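Local coordinates for protein endoglucanase EG-II (Hypocrea jecorina, PDB 3QR3) that probably hydrolyses internal beta-1,4-glucosidic bonds of cellulose, acting as an endoglucanase through its TIM-barrel catalytic domain, at residues G76-T81 with T126-Q131; N148-V153 with S180-D185; Q187-F192 with F216-Y221. One frame throughout, in Å; residues are numbered along the deposited sequence.

Contact 1: G76-T81 with T126-Q131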
ATOM      1  N   GLY A  76      13.958  -3.968 -17.737  1.00 21.38           N
ATOM      2  CA  GLY A  76      13.372  -3.886 -19.068  1.00 21.76           C
ATOM      3  C   GLY A  76      12.150  -2.991 -19.179  1.00 28.07           C
ATOM      4  O   GLY A  76      11.747  -2.343 -18.212  1.00 23.18           O
ATOM      5  N   ASN A  77      11.567  -2.938 -20.371  1.00 20.49           N
ATOM      6  CA  ASN A  77      10.346  -2.180 -20.583  1.00 25.44           C
ATOM      7  C   ASN A  77       9.190  -2.892 -19.892  1.00 27.57           C
ATOM      8  O   ASN A  77       9.204  -4.114 -19.757  1.00 23.97           O
ATOM      9  CB  ASN A  77      10.061  -2.025 -22.082  1.00 32.86           C
ATOM     10  CG  ASN A  77      11.119  -1.184 -22.797  1.00 39.54           C
ATOM     11  OD1 ASN A  77      11.774  -0.336 -22.189  1.00 40.24           O
ATOM     12  ND2 ASN A  77      11.287  -1.422 -24.094  1.00 43.89           N
ATOM     13  N   LEU A  78       8.206  -2.136 -19.421  1.00 23.50           N
ATOM     14  CA  LEU A  78       6.996  -2.762 -18.893  1.00 23.55           C
ATOM     15  C   LEU A  78       6.452  -3.700 -19.968  1.00 27.26           C
ATOM     16  O   LEU A  78       6.409  -3.337 -21.152  1.00 23.15           O
ATOM     17  CB  LEU A  78       5.943  -1.710 -18.552  1.00 23.55           C
ATOM     18  CG  LEU A  78       6.312  -0.644 -17.511  1.00 24.28           C
ATOM     19  CD1 LEU A  78       5.171   0.355 -17.352  1.00 22.73           C
ATOM     20  CD2 LEU A  78       6.653  -1.287 -16.180  1.00 24.01           C
ATOM     21  N   ASP A  79       6.051  -4.902 -19.563  1.00 25.02           N
ATOM     22  CA  ASP A  79       5.469  -5.881 -20.488  1.00 24.06           C
ATOM     23  C   ASP A  79       4.080  -5.406 -20.889  1.00 25.67           C
ATOM     24  O   ASP A  79       3.262  -5.084 -20.030  1.00 27.36           O
ATOM     25  CB  ASP A  79       5.394  -7.259 -19.823  1.00 19.90           C
ATOM     26  CG  ASP A  79       4.669  -8.291 -20.684  1.00 28.15           C
ATOM     27  OD1 ASP A  79       5.357  -9.069 -21.379  1.00 27.86           O
ATOM     28  OD2 ASP A  79       3.417  -8.324 -20.671  1.00 27.25           O
ATOM     29  N   SER A  80       3.809  -5.354 -22.190  1.00 22.86           N
ATOM     30  CA  SER A  80       2.575  -4.743 -22.672  1.00 22.55           C
ATOM     31  C   SER A  80       1.321  -5.446 -22.145  1.00 27.79           C
ATOM     32  O   SER A  80       0.333  -4.792 -21.811  1.00 22.74           O
ATOM     33  CB  SER A  80       2.560  -4.668 -24.203  1.00 24.69           C
ATOM     34  OG  SER A  80       2.723  -5.948 -24.782  1.00 30.89           O
ATOM     35  N   THR A  81       1.355  -6.769 -22.052  1.00 21.97           N
ATOM     36  CA  THR A  81       0.207  -7.472 -21.501  1.00 24.52           C
ATOM     37  C   THR A  81       0.030  -7.149 -20.029  1.00 17.46           C
ATOM     38  O   THR A  81      -1.063  -6.795 -19.584  1.00 23.10           O
ATOM     39  CB  THR A  81       0.347  -8.993 -21.633  1.00 26.10           C
ATOM     40  OG1 THR A  81       0.436  -9.342 -23.018  1.00 27.34           O
ATOM     41  CG2 THR A  81      -0.855  -9.674 -21.002  1.00 25.71           C
ATOM     42  N   THR A 126      14.834   2.385 -10.680  1.00 15.89           N
ATOM     43  CA  THR A 126      14.277   3.682 -11.056  1.00 17.90           C
ATOM     44  C   THR A 126      13.681   3.576 -12.465  1.00 19.17           C
ATOM     45  O   THR A 126      12.715   4.258 -12.805  1.00 18.54           O
ATOM     46  CB  THR A 126      15.326   4.829 -11.014  1.00 17.94           C
ATOM     47  OG1 THR A 126      16.350   4.571 -11.979  1.00 29.21           O
ATOM     48  CG2 THR A 126      15.964   4.951  -9.629  1.00 17.29           C
ATOM     49  N   SER A 127      14.275   2.717 -13.285  1.00 18.97           N
ATOM     50  CA  SER A 127      13.739   2.433 -14.614  1.00 21.89           C
ATOM     51  C   SER A 127      12.287   1.935 -14.557  1.00 20.28           C
ATOM     52  O   SER A 127      11.465   2.283 -15.408  1.00 20.50           O
ATOM     53  CB  SER A 127      14.616   1.402 -15.317  1.00 24.57           C
ATOM     54  OG  SER A 127      13.831   0.498 -16.058  1.00 28.69           O
ATOM     55  N   LEU A 128      11.976   1.121 -13.555  1.00 17.98           N
ATOM     56  CA  LEU A 128      10.602   0.665 -13.360  1.00 19.47           C
ATOM     57  C   LEU A 128       9.710   1.867 -13.043  1.00 21.30           C
ATOM     58  O   LEU A 128       8.695   2.092 -13.693  1.00 16.09           O
ATOM     59  CB  LEU A 128      10.533  -0.356 -12.224  1.00 18.41           C
ATOM     60  CG  LEU A 128       9.128  -0.666 -11.704  1.00 20.76           C
ATOM     61  CD1 LEU A 128       8.378  -1.522 -12.718  1.00 16.14           C
ATOM     62  CD2 LEU A 128       9.187  -1.349 -10.326  1.00 14.50           C
ATOM     63  N   TRP A 129      10.117   2.663 -12.062  1.00 20.33           N
ATOM     64  CA  TRP A 129       9.297   3.783 -11.624  1.00 20.03           C
ATOM     65  C   TRP A 129       9.215   4.910 -12.648  1.00 19.69           C
ATOM     66  O   TRP A 129       8.205   5.602 -12.738  1.00 18.90           O
ATOM     67  CB  TRP A 129       9.739   4.286 -10.248  1.00 18.40           C
ATOM     68  CG  TRP A 129       9.133   3.464  -9.161  1.00 17.19           C
ATOM     69  CD1 TRP A 129       9.778   2.609  -8.309  1.00 16.14           C
ATOM     70  CD2 TRP A 129       7.743   3.381  -8.835  1.00 17.72           C
ATOM     71  NE1 TRP A 129       8.875   2.019  -7.459  1.00 18.98           N
ATOM     72  CE2 TRP A 129       7.618   2.476  -7.760  1.00 17.51           C
ATOM     73  CE3 TRP A 129       6.590   3.991  -9.343  1.00 20.77           C
ATOM     74  CZ2 TRP A 129       6.382   2.164  -7.182  1.00 18.23           C
ATOM     75  CZ3 TRP A 129       5.360   3.676  -8.768  1.00 18.62           C
ATOM     76  CH2 TRP A 129       5.270   2.771  -7.701  1.00 16.41           C
ATOM     77  N   SER A 130      10.264   5.082 -13.439  1.00 16.71           N
ATOM     78  CA  SER A 130      10.249   6.126 -14.457  1.00 21.39           C
ATOM     79  C   SER A 130       9.151   5.816 -15.479  1.00 22.30           C
ATOM     80  O   SER A 130       8.401   6.697 -15.910  1.00 19.40           O
ATOM     81  CB  SER A 130      11.622   6.224 -15.130  1.00 21.24           C
ATOM     82  OG  SER A 130      11.662   7.295 -16.049  1.00 35.58           O
ATOM     83  N   GLN A 131       9.041   4.545 -15.847  1.00 17.87           N
ATOM     84  CA  GLN A 131       8.020   4.126 -16.794  1.00 20.40           C
ATOM     85  C   GLN A 131       6.609   4.267 -16.239  1.00 18.11           C
ATOM     86  O   GLN A 131       5.714   4.749 -16.931  1.00 20.72           O
ATOM     87  CB  GLN A 131       8.257   2.685 -17.243  1.00 23.43           C
ATOM     88  CG  GLN A 131       9.535   2.508 -18.040  1.00 21.95           C
ATOM     89  CD  GLN A 131       9.736   1.071 -18.429  1.00 24.01           C
ATOM     90  OE1 GLN A 131       9.143   0.595 -19.392  1.00 20.08           O
ATOM     91  NE2 GLN A 131      10.562   0.364 -17.674  1.00 19.48           N
TER
HETATM   92  O   HOH W   1      12.267  -1.430 -15.735  1.00 19.18           O
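Gln131 reaches from its helix to the strand-like backbone of Gly76 and Leu78 and there illustrates how one carboxamide can serve a carbonyl and an amide of an extended chain. Its OE1 accepts the N-H of Leu78 at 2.9 Å, while its NE2 donates to Gly76 O at 3.0 Å. Both bonds are fairly straight, and together they engage the carbonyl of one residue and the amide of the second one on, much as a neighbouring strand might. The other N-H of NE2 turns back to Ser127 O, 3.1 Å away and one helical turn earlier; it comes from above that carbonyl plane, although the oxygen itself lies in the plane of the amide. With both ends tied, the rotation of the carboxamide is fixed. With CG of Gln131 placed beside its own backbone N (chi1 -66°) and the chain extended beyond it, the amide is carried across to the loop. Gly76 O has a second donor, a water at 2.7 Å that also bonds to Ser127 OG and so bridges the two segments. The apolar part is small: CG and CD1 of Leu78 lie along Gln131 CB, each 3.9 Å from it, and Leu78 CD2 meets Leu128 CD1. Just beyond, Asp79 N-caps helix 80-95, its OD2 accepting from Ser82 N. The contact is thus a surface one, fastening the loop that leads into helix 80-95 to helix 122-136, whose inner side packs on strand 99-104 through Leu128 and Trp129.

Contact 2: N148-V153 with S180-D185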
ATOM      1  N   ASN A 148       6.918  -2.049  -1.013  1.00 16.31           N
ATOM      2  CA  ASN A 148       6.275  -2.684   0.118  1.00 17.73           C
ATOM      3  C   ASN A 148       7.312  -3.296   1.065  1.00 17.53           C
ATOM      4  O   ASN A 148       8.151  -4.099   0.650  1.00 18.91           O
ATOM      5  CB  ASN A 148       5.317  -3.774  -0.382  1.00 17.46           C
ATOM      6  CG  ASN A 148       4.580  -4.457   0.747  1.00 20.35           C
ATOM      7  OD1 ASN A 148       3.682  -3.877   1.344  1.00 18.01           O
ATOM      8  ND2 ASN A 148       4.947  -5.702   1.034  1.00 21.39           N
ATOM      9  N   GLU A 149       7.265  -2.883   2.325  1.00 14.63           N
ATOM     10  CA  GLU A 149       7.986  -3.542   3.423  1.00 16.10           C
ATOM     11  C   GLU A 149       9.473  -3.862   3.223  1.00 19.22           C
ATOM     12  O   GLU A 149       9.880  -5.029   3.324  1.00 16.27           O
ATOM     13  CB  GLU A 149       7.214  -4.785   3.891  1.00 15.73           C
ATOM     14  CG  GLU A 149       5.868  -4.399   4.485  1.00 16.41           C
ATOM     15  CD  GLU A 149       5.199  -5.502   5.269  1.00 24.04           C
ATOM     16  OE1 GLU A 149       5.719  -6.630   5.270  1.00 24.04           O
ATOM     17  OE2 GLU A 149       4.148  -5.221   5.897  1.00 24.51           O
ATOM     18  N   PRO A 150      10.295  -2.823   2.967  1.00 16.64           N
ATOM     19  CA  PRO A 150      11.734  -3.048   3.080  1.00 15.87           C
ATOM     20  C   PRO A 150      12.035  -3.602   4.457  1.00 19.09           C
ATOM     21  O   PRO A 150      11.376  -3.213   5.432  1.00 17.11           O
ATOM     22  CB  PRO A 150      12.325  -1.632   2.959  1.00 15.16           C
ATOM     23  CG  PRO A 150      11.301  -0.866   2.158  1.00 18.32           C
ATOM     24  CD  PRO A 150       9.977  -1.414   2.671  1.00 17.78           C
ATOM     25  N   HIS A 151      13.011  -4.499   4.536  1.00 13.65           N
ATOM     26  CA  HIS A 151      13.435  -5.051   5.813  1.00 17.91           C
ATOM     27  C   HIS A 151      14.882  -5.515   5.728  1.00 15.93           C
ATOM     28  O   HIS A 151      15.339  -5.960   4.675  1.00 17.85           O
ATOM     29  CB  HIS A 151      12.539  -6.217   6.229  1.00 18.68           C
ATOM     30  CG  HIS A 151      12.594  -7.391   5.293  1.00 18.34           C
ATOM     31  ND1 HIS A 151      13.486  -8.429   5.455  1.00 23.38           N
ATOM     32  CD2 HIS A 151      11.867  -7.687   4.188  1.00 16.84           C
ATOM     33  CE1 HIS A 151      13.305  -9.318   4.491  1.00 25.56           C
ATOM     34  NE2 HIS A 151      12.323  -8.897   3.713  1.00 22.42           N
ATOM     35  N   ASP A 152      15.589  -5.420   6.847  1.00 19.80           N
ATOM     36  CA  ASP A 152      16.970  -5.853   6.910  1.00 22.63           C
ATOM     37  C   ASP A 152      17.787  -5.264   5.762  1.00 23.22           C
ATOM     38  O   ASP A 152      18.580  -5.960   5.143  1.00 26.79           O
ATOM     39  CB  ASP A 152      17.029  -7.382   6.889  1.00 25.17           C
ATOM     40  CG  ASP A 152      16.113  -8.009   7.933  1.00 27.04           C
ATOM     41  OD1 ASP A 152      16.402  -7.860   9.137  1.00 32.23           O
ATOM     42  OD2 ASP A 152      15.103  -8.646   7.552  1.00 30.74           O
ATOM     43  N   VAL A 153      17.578  -3.983   5.466  1.00 19.32           N
ATOM     44  CA  VAL A 153      18.437  -3.289   4.509  1.00 15.86           C
ATOM     45  C   VAL A 153      19.232  -2.190   5.224  1.00 21.25           C
ATOM     46  O   VAL A 153      18.912  -1.828   6.355  1.00 20.79           O
ATOM     47  CB  VAL A 153      17.628  -2.677   3.342  1.00 16.31           C
ATOM     48  CG1 VAL A 153      16.742  -3.740   2.681  1.00 18.76           C
ATOM     49  CG2 VAL A 153      16.783  -1.492   3.828  1.00 20.96           C
ATOM     50  N   SER A 180       4.875   7.732  -1.791  1.00 20.11           N
ATOM     51  CA  SER A 180       5.175   7.116  -0.500  1.00 16.69           C
ATOM     52  C   SER A 180       6.666   7.023  -0.240  1.00 21.09           C
ATOM     53  O   SER A 180       7.440   6.723  -1.150  1.00 24.09           O
ATOM     54  CB  SER A 180       4.636   5.686  -0.461  1.00 22.44           C
ATOM     55  OG  SER A 180       3.226   5.663  -0.456  1.00 25.88           O
ATOM     56  N   LEU A 181       7.064   7.252   1.012  1.00 15.26           N
ATOM     57  CA  LEU A 181       8.431   6.992   1.453  1.00 20.94           C
ATOM     58  C   LEU A 181       8.411   5.851   2.482  1.00 18.99           C
ATOM     59  O   LEU A 181       8.029   6.060   3.633  1.00 17.22           O
ATOM     60  CB  LEU A 181       9.044   8.261   2.070  1.00 15.94           C
ATOM     61  CG  LEU A 181       8.971   9.544   1.234  1.00 23.30           C
ATOM     62  CD1 LEU A 181       9.577  10.728   1.976  1.00 21.05           C
ATOM     63  CD2 LEU A 181       9.655   9.351  -0.130  1.00 18.57           C
ATOM     64  N   PRO A 182       8.806   4.633   2.069  1.00 22.00           N
ATOM     65  CA  PRO A 182       8.762   3.502   3.008  1.00 19.06           C
ATOM     66  C   PRO A 182      10.081   3.235   3.730  1.00 18.58           C
ATOM     67  O   PRO A 182      11.151   3.296   3.115  1.00 21.05           O
ATOM     68  CB  PRO A 182       8.419   2.332   2.090  1.00 18.79           C
ATOM     69  CG  PRO A 182       9.200   2.680   0.810  1.00 19.99           C
ATOM     70  CD  PRO A 182       9.158   4.197   0.700  1.00 14.14           C
ATOM     71  N   GLY A 183       9.997   2.916   5.017  1.00 17.89           N
ATOM     72  CA  GLY A 183      11.178   2.676   5.828  1.00 15.05           C
ATOM     73  C   GLY A 183      11.464   1.208   6.107  1.00 26.39           C
ATOM     74  O   GLY A 183      10.814   0.315   5.545  1.00 18.58           O
ATOM     75  N   ASN A 184      12.432   0.971   6.994  1.00 19.16           N
ATOM     76  CA  ASN A 184      12.906  -0.368   7.356  1.00 19.17           C
ATOM     77  C   ASN A 184      11.938  -1.107   8.281  1.00 18.48           C
ATOM     78  O   ASN A 184      10.841  -0.628   8.562  1.00 16.70           O
ATOM     79  CB  ASN A 184      14.267  -0.240   8.050  1.00 17.04           C
ATOM     80  CG  ASN A 184      15.304  -1.220   7.530  1.00 25.54           C
ATOM     81  OD1 ASN A 184      15.009  -2.134   6.744  1.00 19.30           O
ATOM     82  ND2 ASN A 184      16.540  -1.031   7.970  1.00 25.61           N
ATOM     83  N   ASP A 185      12.355  -2.272   8.765  1.00 16.98           N
ATOM     84  CA  ASP A 185      11.546  -3.054   9.696  1.00 23.09           C
ATOM     85  C   ASP A 185      10.125  -3.312   9.183  1.00 21.22           C
ATOM     86  O   ASP A 185       9.154  -3.152   9.915  1.00 18.01           O
ATOM     87  CB  ASP A 185      11.495  -2.374  11.064  1.00 20.38           C
ATOM     88  CG  ASP A 185      12.758  -2.606  11.877  1.00 24.23           C
ATOM     89  OD1 ASP A 185      12.977  -3.751  12.335  1.00 25.19           O
ATOM     90  OD2 ASP A 185      13.528  -1.642  12.062  1.00 21.93           O
TER
HETATM   91  O   HOH W   2      14.608  -4.288   9.177  1.00 21.99           O
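This is a buried loop-to-loop contact of a TIM barrel, in which Pro150 and Val153, following strand 142-145, meet Gly183 and Asn184, following strand 179-182. These two strands are neighbours round the barrel, where Ser180 and Phe144 are joined by backbone hydrogen bonding, and their loops stay together beyond the sheet. The first loop carries the Asn-Glu-Pro sequence familiar from family 5 glycoside hydrolases, in whose members the glutamate is the general acid/base, a role Glu149 probably shares. Pro150 lays its ring against the second loop: CD lies 3.5 Å from Gly183 O, and the same atom touches Pro182 CB at 4.1 Å, the two prolines crossing at about a right angle. Farther out, the Asn184 carboxamide clasps the backbone of Val153. Its ND2 donates to Val153 O at 3.0 Å, and its OD1 accepts a straight but weak bond from Val153 N at 3.4 Å. Val153 CG2 lies over one face of the amide, toward its oxygen end, 3.5 Å from OD1, a methyl set between the backbone N and carbonyl carbon by chi1 of -53°. His151, stacked on Trp186, turns its ND1 away to Asp152 OD2, which it meets almost in the ring plane. A water completes the join, accepting from Asp152 N at 2.8 Å and from Asp185 N at 3.1 Å.

Contact 3: Q187-F192 with F216-Y221. With SO4 (sulfate ion), chain C.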
ATOM      1  N   GLN A 187       8.346  -1.655   7.297  1.00 17.46           N
ATOM      2  CA  GLN A 187       7.540  -0.436   7.374  1.00 18.57           C
ATOM      3  C   GLN A 187       6.806  -0.240   8.700  1.00 16.20           C
ATOM      4  O   GLN A 187       5.891   0.575   8.783  1.00 14.05           O
ATOM      5  CB  GLN A 187       6.517  -0.407   6.244  1.00 15.41           C
ATOM      6  CG  GLN A 187       7.098  -0.021   4.893  1.00 16.00           C
ATOM      7  CD  GLN A 187       6.013   0.117   3.844  1.00 20.04           C
ATOM      8  OE1 GLN A 187       5.728  -0.826   3.112  1.00 20.94           O
ATOM      9  NE2 GLN A 187       5.370   1.283   3.796  1.00 20.03           N
ATOM     10  N   SER A 188       7.200  -0.957   9.740  1.00 15.54           N
ATOM     11  CA  SER A 188       6.481  -0.838  11.007  1.00 17.66           C
ATOM     12  C   SER A 188       6.433   0.583  11.552  1.00 17.07           C
ATOM     13  O   SER A 188       7.461   1.258  11.689  1.00 17.69           O
ATOM     14  CB  SER A 188       7.059  -1.765  12.073  1.00 24.43           C
ATOM     15  OG  SER A 188       6.421  -1.494  13.313  1.00 22.52           O
ATOM     16  N   ALA A 189       5.222   1.034  11.862  1.00 16.39           N
ATOM     17  CA  ALA A 189       5.023   2.343  12.459  1.00 15.45           C
ATOM     18  C   ALA A 189       5.722   2.420  13.817  1.00 17.76           C
ATOM     19  O   ALA A 189       6.130   3.490  14.255  1.00 18.27           O
ATOM     20  CB  ALA A 189       3.510   2.644  12.600  1.00 13.14           C
ATOM     21  N   GLY A 190       5.847   1.279  14.486  1.00 19.26           N
ATOM     22  CA  GLY A 190       6.482   1.237  15.796  1.00 21.64           C
ATOM     23  C   GLY A 190       7.986   1.467  15.773  1.00 24.22           C
ATOM     24  O   GLY A 190       8.558   1.988  16.733  1.00 23.63           O
ATOM     25  N   ALA A 191       8.635   1.090  14.677  1.00 21.40           N
ATOM     26  CA  ALA A 191      10.093   1.180  14.578  1.00 19.18           C
ATOM     27  C   ALA A 191      10.541   2.338  13.689  1.00 18.69           C
ATOM     28  O   ALA A 191      11.738   2.578  13.537  1.00 18.44           O
ATOM     29  CB  ALA A 191      10.667  -0.126  14.040  1.00 20.55           C
ATOM     30  N   PHE A 192       9.576   3.039  13.102  1.00 17.11           N
ATOM     31  CA  PHE A 192       9.858   4.008  12.048  1.00 20.18           C
ATOM     32  C   PHE A 192      10.851   5.090  12.482  1.00 21.43           C
ATOM     33  O   PHE A 192      11.750   5.457  11.725  1.00 21.02           O
ATOM     34  CB  PHE A 192       8.555   4.624  11.526  1.00 16.12           C
ATOM     35  CG  PHE A 192       8.744   5.541  10.353  1.00 20.19           C
ATOM     36  CD1 PHE A 192       9.142   5.044   9.124  1.00 22.89           C
ATOM     37  CD2 PHE A 192       8.515   6.900  10.477  1.00 22.72           C
ATOM     38  CE1 PHE A 192       9.319   5.887   8.044  1.00 23.75           C
ATOM     39  CE2 PHE A 192       8.687   7.750   9.400  1.00 20.70           C
ATOM     40  CZ  PHE A 192       9.089   7.243   8.183  1.00 20.62           C
ATOM     41  N   PHE A 216       5.161   9.864   4.395  1.00 14.86           N
ATOM     42  CA  PHE A 216       5.748   8.684   5.016  1.00 15.41           C
ATOM     43  C   PHE A 216       4.735   7.540   5.007  1.00 17.75           C
ATOM     44  O   PHE A 216       3.577   7.726   5.345  1.00 17.94           O
ATOM     45  CB  PHE A 216       6.246   8.988   6.429  1.00 15.55           C
ATOM     46  CG  PHE A 216       7.368  10.016   6.467  1.00 16.42           C
ATOM     47  CD1 PHE A 216       8.588   9.762   5.845  1.00 14.60           C
ATOM     48  CD2 PHE A 216       7.197  11.220   7.125  1.00 18.94           C
ATOM     49  CE1 PHE A 216       9.622  10.700   5.879  1.00 22.49           C
ATOM     50  CE2 PHE A 216       8.219  12.163   7.169  1.00 17.73           C
ATOM     51  CZ  PHE A 216       9.440  11.903   6.545  1.00 16.28           C
ATOM     52  N   ASP A 217       5.181   6.357   4.605  1.00 16.22           N
ATOM     53  CA  ASP A 217       4.274   5.216   4.413  1.00 18.44           C
ATOM     54  C   ASP A 217       4.584   4.173   5.484  1.00 17.18           C
ATOM     55  O   ASP A 217       5.657   3.578   5.463  1.00 14.48           O
ATOM     56  CB  ASP A 217       4.536   4.626   3.015  1.00 18.97           C
ATOM     57  CG  ASP A 217       3.480   3.641   2.565  1.00 30.67           C
ATOM     58  OD1 ASP A 217       2.928   2.922   3.425  1.00 29.31           O
ATOM     59  OD2 ASP A 217       3.219   3.573   1.336  1.00 33.02           O
ATOM     60  N   VAL A 218       3.666   3.955   6.426  1.00 16.91           N
ATOM     61  CA  VAL A 218       3.892   2.942   7.462  1.00 14.32           C
ATOM     62  C   VAL A 218       2.846   1.833   7.449  1.00 17.75           C
ATOM     63  O   VAL A 218       1.767   2.003   6.891  1.00 12.85           O
ATOM     64  CB  VAL A 218       3.950   3.554   8.877  1.00 14.63           C
ATOM     65  CG1 VAL A 218       5.187   4.453   9.028  1.00 14.13           C
ATOM     66  CG2 VAL A 218       2.675   4.318   9.185  1.00 17.80           C
ATOM     67  N   HIS A 219       3.198   0.701   8.066  1.00 14.25           N
ATOM     68  CA  HIS A 219       2.319  -0.439   8.265  1.00 15.16           C
ATOM     69  C   HIS A 219       2.246  -0.740   9.756  1.00 21.65           C
ATOM     70  O   HIS A 219       3.192  -0.476  10.489  1.00 17.70           O
ATOM     71  CB  HIS A 219       2.895  -1.672   7.565  1.00 15.37           C
ATOM     72  CG  HIS A 219       2.815  -1.616   6.075  1.00 16.78           C
ATOM     73  ND1 HIS A 219       3.019  -2.724   5.279  1.00 20.42           N
ATOM     74  CD2 HIS A 219       2.524  -0.596   5.232  1.00 21.15           C
ATOM     75  CE1 HIS A 219       2.873  -2.386   4.012  1.00 24.99           C
ATOM     76  NE2 HIS A 219       2.570  -1.100   3.955  1.00 21.21           N
ATOM     77  N   LYS A 220       1.143  -1.321  10.210  1.00 14.86           N
ATOM     78  CA  LYS A 220       1.082  -1.787  11.592  1.00 16.54           C
ATOM     79  C   LYS A 220      -0.054  -2.773  11.773  1.00 20.08           C
ATOM     80  O   LYS A 220      -1.196  -2.491  11.402  1.00 21.32           O
ATOM     81  CB  LYS A 220       0.915  -0.617  12.572  1.00 15.84           C
ATOM     82  CG  LYS A 220       1.351  -0.942  14.005  1.00 17.01           C
ATOM     83  CD  LYS A 220       2.836  -1.337  14.070  1.00 13.41           C
ATOM     84  CE  LYS A 220       3.264  -1.709  15.486  1.00 20.22           C
ATOM     85  NZ  LYS A 220       2.560  -2.931  16.010  1.00 21.73           N
ATOM     86  N   TYR A 221       0.266  -3.929  12.343  1.00 16.61           N
ATOM     87  CA  TYR A 221      -0.739  -4.932  12.659  1.00 18.79           C
ATOM     88  C   TYR A 221      -1.021  -4.967  14.154  1.00 21.02           C
ATOM     89  O   TYR A 221      -0.363  -4.283  14.944  1.00 17.72           O
ATOM     90  CB  TYR A 221      -0.347  -6.312  12.092  1.00 17.27           C
ATOM     91  CG  TYR A 221      -0.487  -6.307  10.593  1.00 20.36           C
ATOM     92  CD1 TYR A 221      -1.735  -6.431   9.999  1.00 20.38           C
ATOM     93  CD2 TYR A 221       0.609  -6.101   9.776  1.00 19.88           C
ATOM     94  CE1 TYR A 221      -1.882  -6.391   8.628  1.00 21.93           C
ATOM     95  CE2 TYR A 221       0.472  -6.056   8.405  1.00 23.96           C
ATOM     96  CZ  TYR A 221      -0.773  -6.199   7.839  1.00 24.52           C
ATOM     97  OH  TYR A 221      -0.921  -6.153   6.477  1.00 25.65           O
TER
HETATM   98  S   SO4 C 340       7.523  -2.507  16.508  1.00 37.20           S
HETATM   99  O1  SO4 C 340       7.748  -2.411  15.076  0.70 25.35           O
HETATM  100  O2  SO4 C 340       8.605  -1.838  17.230  0.47 24.38           O
HETATM  101  O3  SO4 C 340       6.254  -1.857  16.839  0.46 22.38           O
HETATM  102  O4  SO4 C 340       7.472  -3.918  16.878  1.00 35.41           O
HETATM  103  O   HOH W   3       4.133   0.367   1.249  0.61 25.06           O
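Gln187 lies across His219 with its CB over the imidazole face, 4.2 Å from the ring centroid, and its OE1 above the rim of the same face. The amide plane is turned 40° from the ring. NE2 points to Asp217 O at 2.9 Å, from above that carbonyl plane, and more weakly to Asp217 OD1; the partner of OE1 is Glu149 N. Replacing Gln187 by alanine is likely to cost Asp217 O and Glu149 N their amide partner and to remove the OE1 end overlying the His219 ring, whose ND1 is bonded to Glu149 OE2. The backbones form a single bridge, His219 N to Gln187 O at 2.8 Å and Ala189 N to His219 O at 2.9 Å. Ser188 OG accepts from Gly190 N in an ST turn and meets sulfate O1 at a doubtfully short 2.4 Å. Phe192 turns its edge to the face of Phe216, planes 61° apart and centroids 5.4 Å, while Val218 CG1 sits over the face of Phe192. Phe192 CG, anti to the backbone N (chi1 -175°), carries the ring to the strand. The loop thus lies along strand 214-219, between 179-182 and 256-261, with the aromatic pair wedged against helices 197-201 and 238-251.

How the contacts relate
Contacts 2 and 3 adjoin each other, their centres 9 Å apart, at what is probably the active-site end of the barrel, whereas contact 1 stands at the rim of the domain, 21 Å from the centre of contact 2 and 28 Å from that of contact 3. Two probable hydrogen bonds join the adjoining pair, Glu149 N to Gln187 OE1 at 2.7 Å and Ser180 OG to Asp217 OD2 at 2.8 Å. Glu149 is thereby held by contact 3, and its side chain touches Glu260 of strand 256-261, consistent with the paired glutamates of family 5 active sites. Bound sulfates, probably from the crystallisation liquor, lie near Asn184 and near Ser188. Contact 1 touches neither of the others and belongs to the outer helical layer.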